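PDB 5FYR: phosphoinositol-specific phospholipase C from Pseudomonas sp., which probably cleaves phosphoinositide lipids between diacylglycerol and the phosphorylated inositol headgroup, with a bound calcium ion in a TIM-barrel active site. Local coordinates for residues I20-C25 against V44-L49; E48-D53 against I117-Q122; I211-N216 against A237-G242. All coordinates share one frame; numbering follows the deposited sequence.

Contacts 1 and 2 join strands; contact 3 joins a loop to a strand of the same TIM-barrel-like fold. All reach the bound inositol. Contact 1 and contact 2 share Glu48 and Leu49 on strand 46-52. Their centres are about 16 Å apart, and they meet where Leu47 O lies 3.0 Å from Ile117 N. Both also touch the calcium ion. Contact 3 stands apart: its centre is about 15 Å from those of the others, with nearest atoms about 7 Å from contact 1 and about 6 Å from contact 2. The inositol spans this gap. It hydrogen-bonds to Glu48, Asp119 and Asn240, so each contact supplies part of its site, and Arg260 adds a further bond.

Contact 1: residues I20-C25 against V44-L49; sequences IAQVAC and VRTLEL. With CA (calcium ion), chain F; INS (1,2,3,4,5,6-hexahydroxy-cyclohexane), chain E.
Cys25 and Ala24 pack closely on Thr46 where strands 20-25 and 46-49 run side by side, 21° apart. Cys25 N donates to Thr46 O (3.0 Å), the one direct backbone bond between the segments. Thr46 CG2 sits anti to its own backbone N and meets Ala24 CB at 3.6 Å. Cys25 SG, in a disulfide with Cys28, lies over Leu47 CA and comes 3.4 Å from Glu48 N. The same torsion of Thr46 (chi1 -62°) turns OG1 to Gln22. It donates to Gln22 OE1 at 2.9 Å, from above the amide's carbonyl plane.

Toward Val44, in the loop before strand 46-49, water takes the place of a direct backbone bond. One water donates to Gln22 OE1 (2.7 Å) and to Val23 O, and accepts from Arg45 N. Another accepts from Gln22 NE2. The apolar touch here is looser, with Val23 CG1 4.0 Å from Val44 CG1.

At the other end, the extended Glu48 binds calcium through OE2 (2.3 Å), which also accepts from inositol O3. Its OE1 pairs with Arg260. The two strands belong to different sheets, consistent with a seam of a TIM-barrel-like fold. One end is bridged by water; the other presents a metal-binding carboxylate.

Contact 2: residues E48-D53 against I117-Q122; sequences ELDFWD and ILDKKQ. With CA (calcium ion), chain F; INS (1,2,3,4,5,6-hexahydroxy-cyclohexane), chain E.
Asp50 and Asp119 grip one calcium ion from neighbouring parallel strands. Asp50 chelates it with OD1 (2.3 Å) and more loosely with OD2 (2.7 Å). Asp119 binds through OD2 alone (2.4 Å). The two carboxylates point the same way with planes 82° apart, and the shared metal accounts for their close oxygens. Glu48, Asn27, inositol O2 and a water complete the shell. Asp119 OD1 accepts from inositol O5 (2.8 Å).

Lys121 NZ forms a salt bridge to Asp119 OD2 (3.0 Å), from above the carboxylate plane, and donates to the calcium-bound water. Tyr29 hydrogen-bonds Asp50 OD2. Lys121 is in turn steadied by Trp52: its CB stands over the six-membered ring, 3.4 Å from the centroid, a CH-pi contact. A bend at chi2 (-68°) then leads the chain back to the metal site.

Farther out, backbone bonds alternate between Leu49 and Phe51 on one strand and Ile117, Asp119 and Lys121 on the other. On the far face of the sheet Lys120 CA makes a CH-pi contact over one face of the Phe51 ring, and CG meets CZ. Lys120 NZ donates to Gln122 O and forms a salt bridge to Asp53 OD1 (3.1 Å), whose hydrogen bond is weak, while Asp53 OD2 pairs with Arg131.

Three carboxylates converge on the calcium, and Lys121 probably offsets some of the remaining negative charge while holding Asp119 OD2 and the bound water.

Contact 3: residues I211-N216 against A237-G242; sequences ISPVTN and AMNNMG. With INS (1,2,3,4,5,6-hexahydroxy-cyclohexane), chain E.
Asn240 and Pro213 join strand 238-242 to the loop that follows strand 210-211. Asn240 N donates to Pro213 O (3.0 Å), and Thr215 N returns a weak bond to Asn240 O. This makes a single backbone bridge.

Ser212 lies across the backbone of Met238 and Asn239. Its OG, anti to the backbone N (chi1 -175°), rests 3.2 Å from Asn239 C, and its CB packs on Met238 CB at 3.7 Å. Pro213 CD presses on Met238 O (3.3 Å), a buried carbonyl without a polar partner in the model. Thr215 points toward the strand, and its OG1 lies 3.4 Å from Asn239 CB.

Asn240 CG lies anti to the backbone N (chi1 -153°), which carries the amide away from the loop toward the inositol. ND2 donates to inositol O4 (3.0 Å, 148° at the hydrogen). OD1 accepts from Arg260 NH1 and from a water 2.8 Å away. That water also lies 2.8 Å from Ser212 OG, tying the loop to the ligand-binding amide. These partners fix which way round the amide sits. A leucine in place of Asn240 would probably leave inositol O4 without this donor and Arg260 without this acceptor.

Further waters bridge Ile211 O to Ala237 N and Thr215 O to Gly242 N. Strand 238-242 pairs with 258-262, and Ser212 has a backbone hydrogen bond to Leu188 of strand 184-189, consistent with one of the two seams between the sheets of the barrel. The sparse backbone bonding here is supplemented by water, and the one direct tie to the ligand is the amide N-H of Asn240.

Contact 1: residues I20-C25 against V44-L49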
loop_
_atom_site.group_PDB
_atom_site.type_symbol
_atom_site.label_atom_id
_atom_site.label_comp_id
_atom_site.label_asym_id
_atom_site.label_seq_id
_atom_site.Cartn_x
_atom_site.Cartn_y
_atom_site.Cartn_z
ATOM N N ILE A 20 9.962 -10.068 4.291
ATOM C CA ILE A 20 10.613 -9.577 3.111
ATOM C C ILE A 20 10.746 -8.049 3.250
ATOM O O ILE A 20 9.772 -7.334 3.569
ATOM C CB ILE A 20 9.896 -9.955 1.863
ATOM C CG1 ILE A 20 9.745 -11.464 1.736
ATOM C CG2 ILE A 20 10.607 -9.352 0.675
ATOM C CD1 ILE A 20 8.998 -11.934 0.531
ATOM N N ALA A 21 11.946 -7.563 2.990
ATOM C CA ALA A 21 12.243 -6.118 2.913
ATOM C C ALA A 21 12.282 -5.661 1.459
ATOM O O ALA A 21 12.793 -6.357 0.605
ATOM C CB ALA A 21 13.561 -5.772 3.567
ATOM N N GLN A 22 11.728 -4.482 1.182
ATOM C CA GLN A 22 11.664 -3.953 -0.182
ATOM C C GLN A 22 11.997 -2.466 -0.182
ATOM O O GLN A 22 11.621 -1.679 0.752
ATOM C CB GLN A 22 10.238 -4.023 -0.729
ATOM C CG GLN A 22 9.586 -5.355 -0.663
ATOM C CD GLN A 22 8.274 -5.362 -1.383
ATOM O OE1 GLN A 22 8.162 -4.797 -2.508
ATOM N NE2 GLN A 22 7.284 -6.048 -0.813
ATOM N N VAL A 23 12.608 -2.057 -1.284
ATOM C CA VAL A 23 12.613 -0.664 -1.703
ATOM C C VAL A 23 11.259 -0.381 -2.345
ATOM O O VAL A 23 10.782 -1.100 -3.208
ATOM C CB VAL A 23 13.687 -0.375 -2.741
ATOM C CG1 VAL A 23 13.734 1.086 -3.177
ATOM C CG2 VAL A 23 15.068 -0.727 -2.217
ATOM N N ALA A 24 10.662 0.707 -1.910
ATOM C CA ALA A 24 9.375 1.180 -2.414
ATOM C C ALA A 24 9.583 2.577 -2.994
ATOM O O ALA A 24 10.532 3.260 -2.670
ATOM C CB ALA A 24 8.365 1.233 -1.269
ATOM N N CYS A 25 8.661 2.991 -3.868
ATOM C CA CYS A 25 8.689 4.359 -4.318
ATOM C C CYS A 25 8.018 5.316 -3.336
ATOM O O CYS A 25 7.173 4.900 -2.489
ATOM C CB CYS A 25 8.045 4.501 -5.688
ATOM S SG CYS A 25 6.314 4.897 -5.656
ATOM N N VAL A 44 11.016 -1.779 -8.935
ATOM C CA VAL A 44 10.436 -2.079 -7.612
ATOM C C VAL A 44 9.075 -2.736 -7.779
ATOM O O VAL A 44 8.545 -2.777 -8.874
ATOM C CB VAL A 44 10.308 -0.834 -6.719
ATOM C CG1 VAL A 44 11.705 -0.269 -6.355
ATOM C CG2 VAL A 44 9.411 0.197 -7.364
ATOM N N ARG A 45 8.541 -3.280 -6.692
ATOM C CA ARG A 45 7.214 -3.916 -6.661
ATOM C C ARG A 45 6.258 -3.223 -5.693
ATOM O O ARG A 45 5.177 -3.746 -5.465
ATOM C CB ARG A 45 7.328 -5.415 -6.320
ATOM C CG ARG A 45 8.018 -6.243 -7.389
ATOM C CD ARG A 45 7.135 -6.593 -8.588
ATOM N NE ARG A 45 7.880 -7.190 -9.715
ATOM C CZ ARG A 45 8.487 -6.466 -10.640
ATOM N NH1 ARG A 45 8.472 -5.122 -10.606
ATOM N NH2 ARG A 45 9.132 -7.059 -11.618
ATOM N N THR A 46 6.618 -2.050 -5.163
ATOM C CA THR A 46 5.744 -1.280 -4.261
ATOM C C THR A 46 5.725 0.145 -4.736
ATOM O O THR A 46 6.780 0.800 -4.836
ATOM C CB THR A 46 6.218 -1.385 -2.800
ATOM O OG1 THR A 46 6.157 -2.762 -2.381
ATOM C CG2 THR A 46 5.351 -0.546 -1.894
ATOM N N LEU A 47 4.514 0.632 -5.053
ATOM C CA LEU A 47 4.266 1.920 -5.701
ATOM C C LEU A 47 3.341 2.773 -4.798
ATOM O O LEU A 47 2.938 2.339 -3.727
ATOM C CB LEU A 47 3.647 1.716 -7.119
ATOM C CG LEU A 47 4.579 1.078 -8.222
ATOM C CD1 LEU A 47 4.859 -0.378 -8.084
ATOM C CD2 LEU A 47 3.898 1.280 -9.539
ATOM N N GLU A 48 3.081 3.989 -5.248
ATOM C CA GLU A 48 2.247 4.935 -4.548
ATOM C C GLU A 48 1.450 5.826 -5.510
ATOM O O GLU A 48 1.985 6.284 -6.498
ATOM C CB GLU A 48 3.122 5.793 -3.610
ATOM C CG GLU A 48 2.326 6.790 -2.755
ATOM C CD GLU A 48 3.178 7.545 -1.727
ATOM O OE1 GLU A 48 4.439 7.459 -1.780
ATOM O OE2 GLU A 48 2.577 8.281 -0.889
ATOM N N LEU A 49 0.196 6.103 -5.141
ATOM C CA LEU A 49 -0.692 7.014 -5.831
ATOM C C LEU A 49 -1.328 7.914 -4.795
ATOM O O LEU A 49 -1.929 7.423 -3.836
ATOM C CB LEU A 49 -1.775 6.236 -6.581
ATOM C CG LEU A 49 -1.292 5.476 -7.776
ATOM C CD1 LEU A 49 -2.266 4.403 -8.213
ATOM C CD2 LEU A 49 -0.924 6.385 -8.958
HETATM CA CA CA F . 1.925 10.486 -1.135
HETATM C C1 INS E . 2.991 11.473 3.044
HETATM C C2 INS E . 3.804 10.583 2.100
HETATM C C3 INS E . 3.644 9.126 2.317
HETATM C C4 INS E . 2.285 8.685 2.693
HETATM C C5 INS E . 1.475 9.556 3.561
HETATM C C6 INS E . 1.605 11.000 3.343
HETATM O O1 INS E . 2.951 12.745 2.403
HETATM O O2 INS E . 3.315 10.897 0.782
HETATM O O3 INS E . 4.251 8.355 1.282
HETATM O O4 INS E . 2.248 7.312 2.978
HETATM O O5 INS E . 0.165 9.099 3.886
HETATM O O6 INS E . 0.880 11.814 4.198
HETATM O O HOH W 1 5.103 -5.792 -2.885
HETATM O O HOH W 2 9.861 -3.500 -4.234
HETATM O O HOH W 3 5.329 3.179 -1.571
HETATM O O HOH W 4 2.166 12.864 -0.472
#

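Contact 2: residues E48-D53 against I117-Q122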
loop_
_atom_site.group_PDB
_atom_site.type_symbol
_atom_site.label_atom_id
_atom_site.label_comp_id
_atom_site.label_asym_id
_atom_site.label_seq_id
_atom_site.Cartn_x
_atom_site.Cartn_y
_atom_site.Cartn_z
ATOM N N GLU A 48 3.081 3.989 -5.248
ATOM C CA GLU A 48 2.247 4.935 -4.548
ATOM C C GLU A 48 1.450 5.826 -5.510
ATOM O O GLU A 48 1.985 6.284 -6.498
ATOM C CB GLU A 48 3.122 5.793 -3.610
ATOM C CG GLU A 48 2.326 6.790 -2.755
ATOM C CD GLU A 48 3.178 7.545 -1.727
ATOM O OE1 GLU A 48 4.439 7.459 -1.780
ATOM O OE2 GLU A 48 2.577 8.281 -0.889
ATOM N N LEU A 49 0.196 6.103 -5.141
ATOM C CA LEU A 49 -0.692 7.014 -5.831
ATOM C C LEU A 49 -1.328 7.914 -4.795
ATOM O O LEU A 49 -1.929 7.423 -3.836
ATOM C CB LEU A 49 -1.775 6.236 -6.581
ATOM C CG LEU A 49 -1.292 5.476 -7.776
ATOM C CD1 LEU A 49 -2.266 4.403 -8.213
ATOM C CD2 LEU A 49 -0.924 6.385 -8.958
ATOM N N ASP A 50 -1.279 9.225 -5.030
ATOM C CA ASP A 50 -2.024 10.194 -4.220
ATOM C C ASP A 50 -3.320 10.530 -4.947
ATOM O O ASP A 50 -3.267 11.005 -6.068
ATOM C CB ASP A 50 -1.181 11.469 -4.021
ATOM C CG ASP A 50 0.066 11.234 -3.166
ATOM O OD1 ASP A 50 0.317 10.100 -2.725
ATOM O OD2 ASP A 50 0.870 12.132 -2.949
ATOM N N PHE A 51 -4.452 10.366 -4.264
ATOM C CA PHE A 51 -5.725 10.506 -4.943
ATOM C C PHE A 51 -6.631 11.534 -4.266
ATOM O O PHE A 51 -6.776 11.528 -3.058
ATOM C CB PHE A 51 -6.392 9.149 -5.265
ATOM C CG PHE A 51 -6.962 8.396 -4.116
ATOM C CD1 PHE A 51 -6.153 7.618 -3.288
ATOM C CD2 PHE A 51 -8.324 8.395 -3.902
ATOM C CE1 PHE A 51 -6.701 6.922 -2.250
ATOM C CE2 PHE A 51 -8.877 7.666 -2.882
ATOM C CZ PHE A 51 -8.053 6.941 -2.024
ATOM N N TRP A 52 -7.320 12.286 -5.114
ATOM C CA TRP A 52 -8.179 13.384 -4.718
ATOM C C TRP A 52 -9.584 13.223 -5.255
ATOM O O TRP A 52 -9.789 12.715 -6.365
ATOM C CB TRP A 52 -7.586 14.671 -5.299
ATOM C CG TRP A 52 -6.216 15.045 -4.799
ATOM C CD1 TRP A 52 -5.013 14.524 -5.219
ATOM C CD2 TRP A 52 -5.899 16.024 -3.801
ATOM N NE1 TRP A 52 -3.998 15.115 -4.533
ATOM C CE2 TRP A 52 -4.516 16.008 -3.634
ATOM C CE3 TRP A 52 -6.669 16.858 -2.983
ATOM C CZ2 TRP A 52 -3.859 16.843 -2.700
ATOM C CZ3 TRP A 52 -6.036 17.659 -2.056
ATOM C CH2 TRP A 52 -4.649 17.658 -1.923
ATOM N N ASP A 53 -10.558 13.636 -4.459
ATOM C CA ASP A 53 -11.954 13.626 -4.893
ATOM C C ASP A 53 -12.259 14.708 -5.910
ATOM O O ASP A 53 -13.041 14.487 -6.818
ATOM C CB ASP A 53 -12.890 13.793 -3.703
ATOM C CG ASP A 53 -13.023 12.554 -2.891
ATOM O OD1 ASP A 53 -12.001 11.963 -2.498
ATOM O OD2 ASP A 53 -14.197 12.162 -2.639
ATOM N N ILE A 117 0.314 1.648 -2.564
ATOM C CA ILE A 117 -0.042 2.546 -1.483
ATOM C C ILE A 117 -0.949 3.617 -2.100
ATOM O O ILE A 117 -0.521 4.399 -2.960
ATOM C CB ILE A 117 1.207 3.211 -0.883
ATOM C CG1 ILE A 117 2.267 2.127 -0.399
ATOM C CG2 ILE A 117 0.797 4.285 0.119
ATOM C CD1 ILE A 117 1.800 1.076 0.506
ATOM N N LEU A 118 -2.201 3.653 -1.635
ATOM C CA LEU A 118 -3.213 4.585 -2.128
ATOM C C LEU A 118 -3.363 5.656 -1.021
ATOM O O LEU A 118 -4.027 5.418 0.039
ATOM C CB LEU A 118 -4.524 3.824 -2.386
ATOM C CG LEU A 118 -4.379 2.648 -3.370
ATOM C CD1 LEU A 118 -5.692 1.946 -3.540
ATOM C CD2 LEU A 118 -3.889 3.111 -4.714
ATOM N N ASP A 119 -2.729 6.801 -1.265
ATOM C CA ASP A 119 -2.592 7.846 -0.288
ATOM C C ASP A 119 -3.733 8.855 -0.512
ATOM O O ASP A 119 -3.693 9.646 -1.462
ATOM C CB ASP A 119 -1.204 8.441 -0.421
ATOM C CG ASP A 119 -0.909 9.518 0.588
ATOM O OD1 ASP A 119 -1.542 9.516 1.653
ATOM O OD2 ASP A 119 0.009 10.357 0.341
ATOM N N LYS A 120 -4.799 8.714 0.273
ATOM C CA LYS A 120 -6.016 9.493 0.104
ATOM C C LYS A 120 -5.783 10.896 0.616
ATOM O O LYS A 120 -5.276 11.044 1.735
ATOM C CB LYS A 120 -7.172 8.806 0.821
ATOM C CG LYS A 120 -8.526 9.368 0.406
ATOM C CD LYS A 120 -9.679 8.642 1.131
ATOM C CE LYS A 120 -11.039 8.837 0.446
ATOM N NZ LYS A 120 -11.248 10.149 -0.154
ATOM N N LYS A 121 -6.202 11.918 -0.149
ATOM C CA LYS A 121 -5.902 13.298 0.200
ATOM C C LYS A 121 -7.100 14.131 0.674
ATOM O O LYS A 121 -6.900 15.202 1.245
ATOM C CB LYS A 121 -5.225 13.988 -0.981
ATOM C CG LYS A 121 -3.873 13.393 -1.343
ATOM C CD LYS A 121 -2.834 13.667 -0.245
ATOM C CE LYS A 121 -1.469 13.119 -0.560
ATOM N NZ LYS A 121 -0.494 13.336 0.565
ATOM N N GLN A 122 -8.319 13.629 0.465
ATOM C CA GLN A 122 -9.540 14.307 0.913
ATOM C C GLN A 122 -10.419 13.303 1.653
ATOM O O GLN A 122 -10.100 12.120 1.752
ATOM C CB GLN A 122 -10.275 14.918 -0.291
ATOM C CG GLN A 122 -9.498 16.079 -0.847
ATOM C CD GLN A 122 -10.088 16.726 -2.068
ATOM O OE1 GLN A 122 -10.403 16.073 -3.070
ATOM N NE2 GLN A 122 -10.184 18.032 -2.019
HETATM CA CA CA F . 1.925 10.486 -1.135
HETATM C C1 INS E . 2.991 11.473 3.044
HETATM C C2 INS E . 3.804 10.583 2.100
HETATM C C3 INS E . 3.644 9.126 2.317
HETATM C C4 INS E . 2.285 8.685 2.693
HETATM C C5 INS E . 1.475 9.556 3.561
HETATM C C6 INS E . 1.605 11.000 3.343
HETATM O O1 INS E . 2.951 12.745 2.403
HETATM O O2 INS E . 3.315 10.897 0.782
HETATM O O3 INS E . 4.251 8.355 1.282
HETATM O O4 INS E . 2.248 7.312 2.978
HETATM O O5 INS E . 0.165 9.099 3.886
HETATM O O6 INS E . 0.880 11.814 4.198
HETATM O O HOH W 5 -9.429 11.745 -1.763
HETATM O O HOH W 6 -13.739 9.764 -1.597
HETATM O O HOH W 4 2.166 12.864 -0.472
#

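Contact 3: residues I211-N216 against A237-G242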
loop_
_atom_site.group_PDB
_atom_site.type_symbol
_atom_site.label_atom_id
_atom_site.label_comp_id
_atom_site.label_asym_id
_atom_site.label_seq_id
_atom_site.Cartn_x
_atom_site.Cartn_y
_atom_site.Cartn_z
ATOM N N ILE A 211 -6.027 -1.228 5.585
ATOM C CA ILE A 211 -5.768 0.074 6.205
ATOM C C ILE A 211 -4.404 0.077 6.900
ATOM O O ILE A 211 -3.993 -0.892 7.555
ATOM C CB ILE A 211 -6.881 0.525 7.182
ATOM C CG1 ILE A 211 -7.124 -0.425 8.325
ATOM C CG2 ILE A 211 -8.161 0.793 6.360
ATOM C CD1 ILE A 211 -8.007 0.180 9.425
ATOM N N SER A 212 -3.689 1.164 6.714
ATOM C CA SER A 212 -2.358 1.288 7.310
ATOM C C SER A 212 -2.227 2.628 8.041
ATOM O O SER A 212 -1.887 3.615 7.408
ATOM C CB SER A 212 -1.297 1.121 6.265
ATOM O OG SER A 212 -0.016 1.123 6.868
ATOM N N PRO A 213 -2.557 2.655 9.345
ATOM C CA PRO A 213 -2.615 3.942 10.034
ATOM C C PRO A 213 -1.273 4.615 10.287
ATOM O O PRO A 213 -0.237 3.948 10.398
ATOM C CB PRO A 213 -3.272 3.619 11.374
ATOM C CG PRO A 213 -2.999 2.181 11.604
ATOM C CD PRO A 213 -2.952 1.562 10.220
ATOM N N VAL A 214 -1.339 5.936 10.464
ATOM C CA VAL A 214 -0.226 6.713 10.995
ATOM C C VAL A 214 0.090 6.122 12.358
ATOM O O VAL A 214 -0.817 5.979 13.193
ATOM C CB VAL A 214 -0.587 8.185 11.147
ATOM C CG1 VAL A 214 0.529 8.966 11.832
ATOM C CG2 VAL A 214 -0.881 8.803 9.780
ATOM N N THR A 215 1.367 5.816 12.596
ATOM C CA THR A 215 1.820 5.040 13.752
ATOM C C THR A 215 2.919 5.822 14.473
ATOM O O THR A 215 3.994 6.104 13.913
ATOM C CB THR A 215 2.320 3.691 13.250
ATOM O OG1 THR A 215 1.263 3.015 12.603
ATOM C CG2 THR A 215 2.908 2.825 14.331
ATOM N N ASN A 216 2.630 6.150 15.746
ATOM C CA ASN A 216 3.602 6.835 16.601
ATOM C C ASN A 216 3.559 6.383 18.044
ATOM O O ASN A 216 4.125 7.020 18.933
ATOM C CB ASN A 216 3.541 8.340 16.444
ATOM C CG ASN A 216 2.197 8.901 16.773
ATOM O OD1 ASN A 216 1.473 8.394 17.643
ATOM N ND2 ASN A 216 1.842 9.996 16.090
ATOM N N ALA A 237 -3.419 -4.528 9.823
ATOM C CA ALA A 237 -2.380 -5.536 9.526
ATOM C C ALA A 237 -1.154 -4.879 8.905
ATOM O O ALA A 237 -0.217 -5.554 8.428
ATOM C CB ALA A 237 -2.958 -6.556 8.527
ATOM N N MET A 238 -1.138 -3.547 8.901
ATOM C CA MET A 238 -0.104 -2.735 8.271
ATOM C C MET A 238 0.026 -1.450 9.035
ATOM O O MET A 238 -0.955 -1.027 9.641
ATOM C CB MET A 238 -0.424 -2.419 6.812
ATOM C CG MET A 238 -0.514 -3.629 5.925
ATOM S SD MET A 238 -0.266 -3.113 4.218
ATOM C CE MET A 238 -0.320 -4.660 3.340
ATOM N N ASN A 239 1.233 -0.855 9.034
ATOM C CA ASN A 239 1.451 0.399 9.808
ATOM C C ASN A 239 2.320 1.304 8.985
ATOM O O ASN A 239 3.283 0.843 8.348
ATOM C CB ASN A 239 2.096 0.101 11.160
ATOM C CG ASN A 239 1.107 -0.478 12.126
ATOM O OD1 ASN A 239 0.368 0.261 12.836
ATOM N ND2 ASN A 239 1.090 -1.755 12.216
ATOM N N ASN A 240 1.996 2.594 9.007
ATOM C CA ASN A 240 2.688 3.603 8.179
ATOM C C ASN A 240 3.408 4.604 9.109
ATOM O O ASN A 240 2.783 5.186 9.984
ATOM C CB ASN A 240 1.703 4.345 7.265
ATOM C CG ASN A 240 2.378 4.892 5.984
ATOM O OD1 ASN A 240 3.102 4.176 5.251
ATOM N ND2 ASN A 240 2.134 6.153 5.707
ATOM N N MET A 241 4.698 4.804 8.871
ATOM C CA MET A 241 5.513 5.672 9.722
ATOM C C MET A 241 6.294 6.677 8.923
ATOM O O MET A 241 6.941 6.346 7.935
ATOM C CB MET A 241 6.533 4.868 10.524
ATOM C CG MET A 241 5.907 3.875 11.488
ATOM S SD MET A 241 6.866 2.379 11.741
ATOM C CE MET A 241 6.366 1.483 10.281
ATOM N N GLY A 242 6.257 7.915 9.359
ATOM C CA GLY A 242 7.256 8.902 8.917
ATOM C C GLY A 242 8.632 8.690 9.523
ATOM O O GLY A 242 8.818 7.850 10.407
HETATM C C1 INS E . 2.991 11.473 3.044
HETATM C C2 INS E . 3.804 10.583 2.100
HETATM C C3 INS E . 3.644 9.126 2.317
HETATM C C4 INS E . 2.285 8.685 2.693
HETATM C C5 INS E . 1.475 9.556 3.561
HETATM C C6 INS E . 1.605 11.000 3.343
HETATM O O1 INS E . 2.951 12.745 2.403
HETATM O O2 INS E . 3.315 10.897 0.782
HETATM O O3 INS E . 4.251 8.355 1.282
HETATM O O4 INS E . 2.248 7.312 2.978
HETATM O O5 INS E . 0.165 9.099 3.886
HETATM O O6 INS E . 0.880 11.814 4.198
HETATM O O HOH W 7 -4.195 -3.611 7.318
HETATM O O HOH W 8 1.556 1.847 4.727
HETATM O O HOH W 9 4.319 8.185 11.710
#